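Side-chain contacts in conserved hypothetical protein (Shewanella loihica, PDB 2GPI), which is of unknown function, belongs to the DUF1488 family and has been tentatively linked to transcriptional regulation of the shikimate pathway: residues 21-26 with 57-62; 36-41 with 47-52; 77-80 with 84-87. One frame throughout, in Å; residues are numbered along the deposited sequence. Where two conformers were deposited one is given.

Contact 1. Residues 21-26 with 57-62; sequences IHFTAQ and SLFEQF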
loop_
_atom_site.group_PDB
_atom_site.type_symbol
_atom_site.label_atom_id
_atom_site.label_comp_id
_atom_site.label_asym_id
_atom_site.label_seq_id
_atom_site.Cartn_x
_atom_site.Cartn_y
_atom_site.Cartn_z
ATOM N N ILE A 21 -4.308 2.516 -5.281
ATOM C CA ILE A 21 -3.671 3.501 -4.442
ATOM C C ILE A 21 -2.167 3.199 -4.411
ATOM O O ILE A 21 -1.737 2.063 -4.138
ATOM C CB ILE A 21 -4.218 3.533 -3.004
ATOM C CG1 ILE A 21 -5.653 4.148 -2.952
ATOM C CG2 ILE A 21 -3.261 4.335 -2.047
ATOM C CD1 ILE A 21 -5.668 5.640 -3.134
ATOM N N HIS A 22 -1.409 4.223 -4.706
ATOM C CA HIS A 22 0.054 4.184 -4.661
ATOM C C HIS A 22 0.464 4.867 -3.331
ATOM O O HIS A 22 0.122 6.043 -3.062
ATOM C CB HIS A 22 0.603 4.848 -5.931
ATOM C CG HIS A 22 2.120 5.101 -5.918
ATOM N ND1 HIS A 22 2.735 5.994 -6.764
ATOM C CD2 HIS A 22 3.112 4.521 -5.185
ATOM C CE1 HIS A 22 4.043 5.965 -6.552
ATOM N NE2 HIS A 22 4.302 5.086 -5.592
ATOM N N PHE A 23 1.234 4.139 -2.523
ATOM C CA PHE A 23 1.744 4.669 -1.268
ATOM C C PHE A 23 3.243 4.353 -1.191
ATOM O O PHE A 23 3.734 3.497 -1.878
ATOM C CB PHE A 23 0.970 4.234 -0.023
ATOM C CG PHE A 23 0.918 2.741 0.243
ATOM C CD1 PHE A 23 0.152 1.886 -0.531
ATOM C CD2 PHE A 23 1.638 2.198 1.282
ATOM C CE1 PHE A 23 0.078 0.528 -0.220
ATOM C CE2 PHE A 23 1.570 0.829 1.578
ATOM C CZ PHE A 23 0.812 0.013 0.834
ATOM N N THR A 24 3.951 5.082 -0.367
ATOM C CA THR A 24 5.397 5.043 -0.381
ATOM C C THR A 24 5.996 4.570 0.951
ATOM O O THR A 24 5.513 4.897 2.032
ATOM C CB THR A 24 5.960 6.440 -0.695
ATOM O OG1 THR A 24 5.347 7.396 0.190
ATOM C CG2 THR A 24 5.672 6.827 -2.136
ATOM N N ALA A 25 7.018 3.738 0.844
ATOM C CA ALA A 25 7.852 3.362 1.973
ATOM C C ALA A 25 9.254 3.787 1.617
ATOM O O ALA A 25 9.564 4.075 0.471
ATOM C CB ALA A 25 7.820 1.865 2.213
ATOM N N GLN A 26 10.120 3.861 2.610
ATOM C CA GLN A 26 11.486 4.232 2.367
ATOM C C GLN A 26 12.347 3.502 3.365
ATOM O O GLN A 26 11.993 3.385 4.541
ATOM C CB GLN A 26 11.581 5.735 2.575
ATOM C CG GLN A 26 12.798 6.343 2.127
ATOM C CD GLN A 26 12.649 7.851 2.191
ATOM O OE1 GLN A 26 11.785 8.438 1.520
ATOM N NE2 GLN A 26 13.475 8.480 3.012
ATOM N N SER A 57 -9.810 8.095 1.312
ATOM C CA SER A 57 -10.438 7.981 2.631
ATOM C C SER A 57 -10.441 6.534 3.138
ATOM O O SER A 57 -10.181 6.269 4.319
ATOM C CB SER A 57 -11.853 8.565 2.622
ATOM O OG SER A 57 -12.458 8.433 3.901
ATOM N N LEU A 58 -10.688 5.593 2.246
ATOM C CA LEU A 58 -10.661 4.171 2.609
ATOM C C LEU A 58 -9.240 3.706 2.959
ATOM O O LEU A 58 -9.048 2.974 3.953
ATOM C CB LEU A 58 -11.314 3.310 1.525
ATOM C CG LEU A 58 -12.845 3.495 1.348
ATOM C CD1 LEU A 58 -13.313 2.702 0.133
ATOM C CD2 LEU A 58 -13.621 3.140 2.635
ATOM N N PHE A 59 -8.248 4.113 2.173
ATOM C CA PHE A 59 -6.858 3.859 2.544
ATOM C C PHE A 59 -6.571 4.365 3.974
ATOM O O PHE A 59 -6.004 3.638 4.837
ATOM C CB PHE A 59 -5.866 4.453 1.536
ATOM C CG PHE A 59 -4.443 4.241 1.941
ATOM C CD1 PHE A 59 -3.830 5.112 2.837
ATOM C CD2 PHE A 59 -3.728 3.102 1.513
ATOM C CE1 PHE A 59 -2.514 4.903 3.286
ATOM C CE2 PHE A 59 -2.397 2.918 1.986
ATOM C CZ PHE A 59 -1.813 3.802 2.833
ATOM N N GLU A 60 -6.958 5.621 4.218
ATOM C CA GLU A 60 -6.715 6.211 5.555
ATOM C C GLU A 60 -7.414 5.429 6.659
ATOM O O GLU A 60 -6.819 5.202 7.750
ATOM C CB GLU A 60 -7.126 7.673 5.532
ATOM C CG GLU A 60 -6.200 8.507 4.755
ATOM C CD GLU A 60 -4.803 8.635 5.383
ATOM O OE1 GLU A 60 -4.571 8.200 6.537
ATOM O OE2 GLU A 60 -3.947 9.190 4.711
ATOM N N GLN A 61 -8.637 4.983 6.399
ATOM C CA GLN A 61 -9.400 4.180 7.378
ATOM C C GLN A 61 -8.653 2.908 7.781
ATOM O O GLN A 61 -8.708 2.494 8.930
ATOM C CB GLN A 61 -10.783 3.851 6.842
ATOM C CG GLN A 61 -11.642 3.059 7.782
ATOM C CD GLN A 61 -13.078 2.969 7.276
ATOM O OE1 GLN A 61 -13.490 3.748 6.381
ATOM N NE2 GLN A 61 -13.851 2.030 7.848
ATOM N N PHE A 62 -7.948 2.297 6.833
ATOM C CA PHE A 62 -7.269 1.055 7.044
ATOM C C PHE A 62 -5.728 1.227 6.934
ATOM O O PHE A 62 -4.995 0.231 6.734
ATOM C CB PHE A 62 -7.766 0.009 6.047
ATOM C CG PHE A 62 -9.215 -0.353 6.246
ATOM C CD1 PHE A 62 -9.546 -1.341 7.133
ATOM C CD2 PHE A 62 -10.220 0.259 5.516
ATOM C CE1 PHE A 62 -10.854 -1.705 7.357
ATOM C CE2 PHE A 62 -11.547 -0.072 5.773
ATOM C CZ PHE A 62 -11.844 -1.074 6.684
#
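Phe59 reaches from helix 52-61 to Ile21 and Phe23 on strand 20-27, a helix-on-sheet contact in the core of this small alpha+beta fold. Ile21 and Phe23, two residues apart on the strand, both point to the helix-covered face of the sheet. His22 between them points the other way, where it stacks on Tyr35 and bonds through NE2 to Asp33.

The helix contributes one long aromatic side chain. Because Phe59 has CG anti to its backbone N (chi1 178°), the ring is carried out from the helix toward the strand, and its CD2-CE2 side is divided between the two strand residues. Near the base of the ring, Phe59 CD2 lies 3.8 Å from Ile21 CG2. That methyl is the short branch of Ile21, while the longer CG1 branch leads off toward Leu41 of helix 38-45; a beta-branched residue thus suits a strand position that must fill two directions.

Farther out, Phe59 CE2 sits over one face of the Phe23 ring, toward its rim, 3.7 Å from Phe23 CD1. The two side chains meet at about a right angle and form an oblique aromatic pair, the ring planes inclined by 49° and the centroids 5.1 Å apart. Leu12, and Ile66 of helix 63-75, touch both rings and extend this apolar packing.

Phe23 CG stands between its own backbone N and carbonyl carbon (chi1 60°), which turns the ring so that one face meets Phe59 CE2. At the far end of the helix residue's ring, Phe59 CZ lies 4.0 Å from Phe23 CB.

Contact 2. Residues 36-41 with 47-52; sequences IGQKVL and EKINNS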
loop_
_atom_site.group_PDB
_atom_site.type_symbol
_atom_site.label_atom_id
_atom_site.label_comp_id
_atom_site.label_asym_id
_atom_site.label_seq_id
_atom_site.Cartn_x
_atom_site.Cartn_y
_atom_site.Cartn_z
ATOM N N ILE A 36 -1.938 -0.842 -3.511
ATOM C CA ILE A 36 -3.097 -1.668 -3.162
ATOM C C ILE A 36 -4.182 -1.407 -4.226
ATOM O O ILE A 36 -4.643 -0.261 -4.411
ATOM C CB ILE A 36 -3.586 -1.472 -1.687
ATOM C CG1 ILE A 36 -4.755 -2.392 -1.357
ATOM C CG2 ILE A 36 -3.928 -0.001 -1.373
ATOM C CD1 ILE A 36 -5.115 -2.456 0.142
ATOM N N GLY A 37 -4.526 -2.464 -4.943
ATOM C CA GLY A 37 -5.462 -2.324 -6.031
ATOM C C GLY A 37 -6.880 -1.998 -5.590
ATOM O O GLY A 37 -7.292 -2.246 -4.448
ATOM N N GLN A 38 -7.628 -1.397 -6.508
ATOM C CA GLN A 38 -9.014 -0.989 -6.244
ATOM C C GLN A 38 -9.815 -2.129 -5.635
ATOM O O GLN A 38 -10.492 -1.938 -4.580
ATOM C CB GLN A 38 -9.652 -0.503 -7.520
ATOM C CG GLN A 38 -11.031 0.032 -7.257
ATOM C CD GLN A 38 -11.643 0.658 -8.475
ATOM O OE1 GLN A 38 -10.950 0.967 -9.459
ATOM N NE2 GLN A 38 -12.951 0.856 -8.422
ATOM N N LYS A 39 -9.781 -3.298 -6.266
ATOM C CA LYS A 39 -10.602 -4.410 -5.795
ATOM C C LYS A 39 -10.185 -4.863 -4.395
ATOM O O LYS A 39 -11.022 -5.169 -3.561
ATOM C CB LYS A 39 -10.606 -5.575 -6.791
ATOM C CG LYS A 39 -11.307 -5.232 -8.108
ATOM C CD LYS A 39 -11.359 -6.397 -9.091
ATOM C CE LYS A 39 -12.144 -6.010 -10.320
ATOM N N VAL A 40 -8.886 -4.859 -4.101
ATOM C CA VAL A 40 -8.410 -5.260 -2.782
ATOM C C VAL A 40 -8.984 -4.327 -1.714
ATOM O O VAL A 40 -9.485 -4.747 -0.642
ATOM C CB VAL A 40 -6.860 -5.318 -2.703
ATOM C CG1 VAL A 40 -6.422 -5.732 -1.282
ATOM C CG2 VAL A 40 -6.348 -6.338 -3.718
ATOM N N LEU A 41 -8.914 -3.042 -1.988
ATOM C CA LEU A 41 -9.429 -2.046 -1.085
ATOM C C LEU A 41 -10.940 -2.097 -0.933
ATOM O O LEU A 41 -11.440 -1.934 0.159
ATOM C CB LEU A 41 -9.004 -0.656 -1.573
ATOM C CG LEU A 41 -9.127 0.505 -0.621
ATOM C CD1 LEU A 41 -8.482 0.214 0.732
ATOM C CD2 LEU A 41 -8.469 1.791 -1.340
ATOM N N GLU A 47 -16.945 -1.956 0.492
ATOM C CA GLU A 47 -17.498 -0.761 -0.157
ATOM C C GLU A 47 -16.935 -0.628 -1.557
ATOM O O GLU A 47 -15.709 -0.708 -1.756
ATOM C CB GLU A 47 -17.066 0.461 0.674
ATOM C CG GLU A 47 -17.624 1.778 0.291
ATOM C CD GLU A 47 -17.281 2.854 1.328
ATOM O OE1 GLU A 47 -17.329 2.558 2.559
ATOM O OE2 GLU A 47 -16.985 4.003 0.926
ATOM N N LYS A 48 -17.796 -0.332 -2.504
ATOM C CA LYS A 48 -17.325 -0.047 -3.846
ATOM C C LYS A 48 -16.870 1.432 -3.969
ATOM O O LYS A 48 -17.460 2.315 -3.344
ATOM C CB LYS A 48 -18.376 -0.429 -4.842
ATOM C CG LYS A 48 -18.525 -1.950 -4.850
ATOM C CD LYS A 48 -19.367 -2.466 -5.972
ATOM C CE LYS A 48 -19.605 -3.966 -5.803
ATOM N NZ LYS A 48 -20.414 -4.232 -4.585
ATOM N N ILE A 49 -15.783 1.629 -4.705
ATOM C CA ILE A 49 -15.123 2.914 -4.861
ATOM C C ILE A 49 -15.586 3.572 -6.124
ATOM O O ILE A 49 -15.524 2.966 -7.209
ATOM C CB ILE A 49 -13.558 2.759 -4.968
ATOM C CG1 ILE A 49 -12.948 2.513 -3.599
ATOM C CG2 ILE A 49 -12.916 3.998 -5.563
ATOM C CD1 ILE A 49 -11.515 1.943 -3.603
ATOM N N ASN A 50 -16.050 4.812 -6.022
ATOM C CA ASN A 50 -16.497 5.554 -7.216
ATOM C C ASN A 50 -15.941 6.975 -7.300
ATOM O O ASN A 50 -16.341 7.727 -8.176
ATOM C CB ASN A 50 -18.017 5.611 -7.274
ATOM C CG ASN A 50 -18.618 6.142 -6.003
ATOM O OD1 ASN A 50 -18.185 7.156 -5.455
ATOM N ND2 ASN A 50 -19.604 5.399 -5.472
ATOM N N ASN A 51 -15.039 7.324 -6.387
ATOM C CA ASN A 51 -14.449 8.650 -6.386
ATOM C C ASN A 51 -13.068 8.523 -5.744
ATOM O O ASN A 51 -12.859 7.787 -4.781
ATOM C CB ASN A 51 -15.360 9.630 -5.631
ATOM C CG ASN A 51 -14.931 11.076 -5.801
ATOM O OD1 ASN A 51 -13.836 11.445 -5.373
ATOM N ND2 ASN A 51 -15.774 11.892 -6.412
ATOM N N SER A 52 -12.078 9.190 -6.328
ATOM C CA SER A 52 -10.732 9.127 -5.786
ATOM C C SER A 52 -10.620 9.679 -4.362
ATOM O O SER A 52 -9.731 9.234 -3.605
ATOM C CB SER A 52 -9.715 9.788 -6.746
ATOM O OG SER A 52 -9.955 11.182 -6.908
#
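Gln38 and Leu41, one turn apart at the start of helix 38-45, both meet Ile49 in the loop that leads from this helix to the next. The first segment enters the contact from strand 30-37, with Ile36 still in the sheet. Gly37 is the N-cap residue, and its O receives the backbone N of Leu41 at 3.1 Å, which closes the first helical turn.

Gln38 follows, its side chain fully drawn out. CG is anti to the backbone N (chi1 -175°) and the chain stays extended beyond it, so the amide arrives beside Ile49 with the two side chains running past each other in opposite directions. The amide end, Gln38 NE2, comes to 4.0 Å from Ile49 CB and 3.5 Å from Ile49 O, but its hydrogen-bond partner is Glu42 OE2. The same carboxylate oxygen also accepts the backbone N of Ile49, so Glu42 ties the loop to its own helix and holds the Gln38 amide alongside. A long, flexible amide suits this partly exposed margin, since its methylenes can lie against an apolar neighbour while its end remains polar.

Leu41 completes the turn on the buried side. Its CD2 lies 3.8 Å from Ile49 CD1, and the two side chains cross at about a right angle. The same methyl of Ile49 is 4.1 Å from Leu41 CB. Ile49 goes on to touch Ala55 and Leu58 of helix 52-61, so this one loop residue wedges between the two helices. Just beyond it, the side chain of Asn51 caps helix 52-61 through Glu53 N. The whole is a loop between two consecutive helices, pinned inward by one apolar side chain, with an asparagine N-cap opening the second helix.

Contact 3. Residues 77-80 with 84-87; sequences EAFD and HIQV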
loop_
_atom_site.group_PDB
_atom_site.type_symbol
_atom_site.label_atom_id
_atom_site.label_comp_id
_atom_site.label_asym_id
_atom_site.label_seq_id
_atom_site.Cartn_x
_atom_site.Cartn_y
_atom_site.Cartn_z
ATOM N N GLU A 77 10.835 -9.973 1.364
ATOM C CA GLU A 77 11.365 -9.828 -0.014
ATOM C C GLU A 77 10.338 -10.153 -1.098
ATOM O O GLU A 77 10.665 -10.607 -2.194
ATOM C CB GLU A 77 12.653 -10.624 -0.210
ATOM C CG GLU A 77 13.714 -10.339 0.830
ATOM C CD GLU A 77 15.070 -10.934 0.500
ATOM O OE1 GLU A 77 15.346 -11.241 -0.684
ATOM O OE2 GLU A 77 15.870 -11.088 1.448
ATOM N N ALA A 78 9.078 -9.838 -0.834
ATOM C CA ALA A 78 7.984 -10.130 -1.751
ATOM C C ALA A 78 7.803 -8.983 -2.736
ATOM O O ALA A 78 6.737 -8.375 -2.853
ATOM C CB ALA A 78 6.677 -10.439 -0.971
ATOM N N PHE A 79 8.890 -8.639 -3.407
ATOM C CA PHE A 79 8.894 -7.596 -4.439
ATOM C C PHE A 79 8.491 -8.216 -5.755
ATOM O O PHE A 79 8.822 -9.386 -6.029
ATOM C CB PHE A 79 10.291 -7.036 -4.591
ATOM C CG PHE A 79 10.737 -6.218 -3.436
ATOM C CD1 PHE A 79 11.257 -6.794 -2.282
ATOM C CD2 PHE A 79 10.545 -4.865 -3.466
ATOM C CE1 PHE A 79 11.658 -5.984 -1.223
ATOM C CE2 PHE A 79 10.951 -4.083 -2.486
ATOM C CZ PHE A 79 11.502 -4.619 -1.343
ATOM N N ASP A 80 7.801 -7.432 -6.567
ATOM C CA ASP A 80 7.340 -7.864 -7.868
ATOM C C ASP A 80 8.365 -7.653 -8.947
ATOM O O ASP A 80 9.490 -7.226 -8.662
ATOM C CB ASP A 80 5.959 -7.297 -8.198
ATOM C CG ASP A 80 5.956 -5.837 -8.579
ATOM O OD1 ASP A 80 7.020 -5.234 -8.806
ATOM O OD2 ASP A 80 4.826 -5.283 -8.695
ATOM N N HIS A 84 8.419 -3.339 -7.060
ATOM C CA HIS A 84 7.356 -2.793 -6.252
ATOM C C HIS A 84 6.756 -3.788 -5.265
ATOM O O HIS A 84 6.972 -4.993 -5.368
ATOM C CB HIS A 84 6.241 -2.311 -7.134
ATOM C CG HIS A 84 6.640 -1.269 -8.116
ATOM N ND1 HIS A 84 6.004 -1.142 -9.332
ATOM C CD2 HIS A 84 7.608 -0.326 -8.091
ATOM C CE1 HIS A 84 6.584 -0.174 -10.019
ATOM N NE2 HIS A 84 7.544 0.351 -9.284
ATOM N N ILE A 85 5.951 -3.259 -4.347
ATOM C CA ILE A 85 5.264 -4.063 -3.366
ATOM C C ILE A 85 3.753 -3.966 -3.654
ATOM O O ILE A 85 3.201 -2.888 -3.723
ATOM C CB ILE A 85 5.547 -3.605 -1.924
ATOM C CG1 ILE A 85 7.029 -3.851 -1.530
ATOM C CG2 ILE A 85 4.549 -4.235 -0.910
ATOM C CD1 ILE A 85 7.372 -5.328 -1.273
ATOM N N GLN A 86 3.134 -5.107 -3.901
ATOM C CA GLN A 86 1.682 -5.173 -4.153
ATOM C C GLN A 86 0.998 -5.836 -2.969
ATOM O O GLN A 86 1.231 -7.019 -2.691
ATOM C CB GLN A 86 1.383 -5.992 -5.410
ATOM C CG GLN A 86 2.068 -5.525 -6.688
ATOM C CD GLN A 86 1.478 -4.255 -7.284
ATOM O OE1 GLN A 86 0.283 -3.995 -7.185
ATOM N NE2 GLN A 86 2.326 -3.467 -7.925
ATOM N N VAL A 87 0.140 -5.092 -2.283
ATOM C CA VAL A 87 -0.615 -5.617 -1.166
ATOM C C VAL A 87 -1.861 -6.284 -1.739
ATOM O O VAL A 87 -2.707 -5.636 -2.332
ATOM C CB VAL A 87 -1.000 -4.512 -0.196
ATOM C CG1 VAL A 87 -2.015 -5.062 0.838
ATOM C CG2 VAL A 87 0.242 -3.915 0.469
HETATM O O HOH W 1 4.488 -7.677 -4.007
HETATM O O HOH W 2 4.271 -3.149 -10.079
#
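Asp80 and His84 close a short loop through their backbones, Asp80 N donating to His84 O at 2.8 Å with an N-H...O angle of 166°, while just upstream Ala78 is the centre of an inverse gamma turn.

With chi1 at 75°, Asp80 CG sits between the backbone N and the carbonyl carbon, bringing the carboxylate beside the start of the strand. Asp80 OD1 takes His84 N at 2.9 Å from above the carboxylate plane, and also accepts Gln82 N, the residue-plus-two bond of an Asx turn. In the conformer given, Gln86 NE2 approaches Asp80 OD2 nearly along its C-O bond at 3.2 Å, the amide and carboxylate planes only 17° apart; with a second conformer of Gln86 deposited, this bond may be partial. Water 2 donates to OD2 while also bonding His84 ND1. With an alanine here, His84 N and Gln82 N would probably lose their shared acceptor, and the loop would be less firmly closed.

This turn leads from helix 63-75 into strand 85-87, which pairs parallel to strand 30-37 and so ends a beta-alpha-beta crossover built with several helices. Water 1 bridges the two segments, donating to Ala78 O and accepting from Gln86 N. Phe79 offers a ring face to Ile85: Ile85 CD1 stands 3.9 Å from the Phe79 ring centroid, almost over its centre, a CH-pi contact. The same methyl is 3.5 Å from Ala78 O.

Overall arrangement
Contact 1 lies in the core of the fold and is purely apolar. Contact 2 is partly buried, and contact 3 lies at the surface. Contacts 1 and 2 rest on neighbouring strands of one sheet, 20-27 and 30-37, joined by a probable hydrogen bond from Ile21 N to Ile36 O. Contact 1 uses helix 52-61 itself, contact 2 the loop before it together with helix 38-45; Leu58 CD1 packs on Ile49 CG1, making one continuous apolar body. Strand 85-87 of contact 3 reaches this body on the helix-covered face, where Val87 CG2 meets Phe23 CZ. The chemistry follows burial: rings and methyls at the centre, a leucine-isoleucine pair flanked by an amide in contact 2, and a carboxylate, backbone bonds and bridging waters in contact 3.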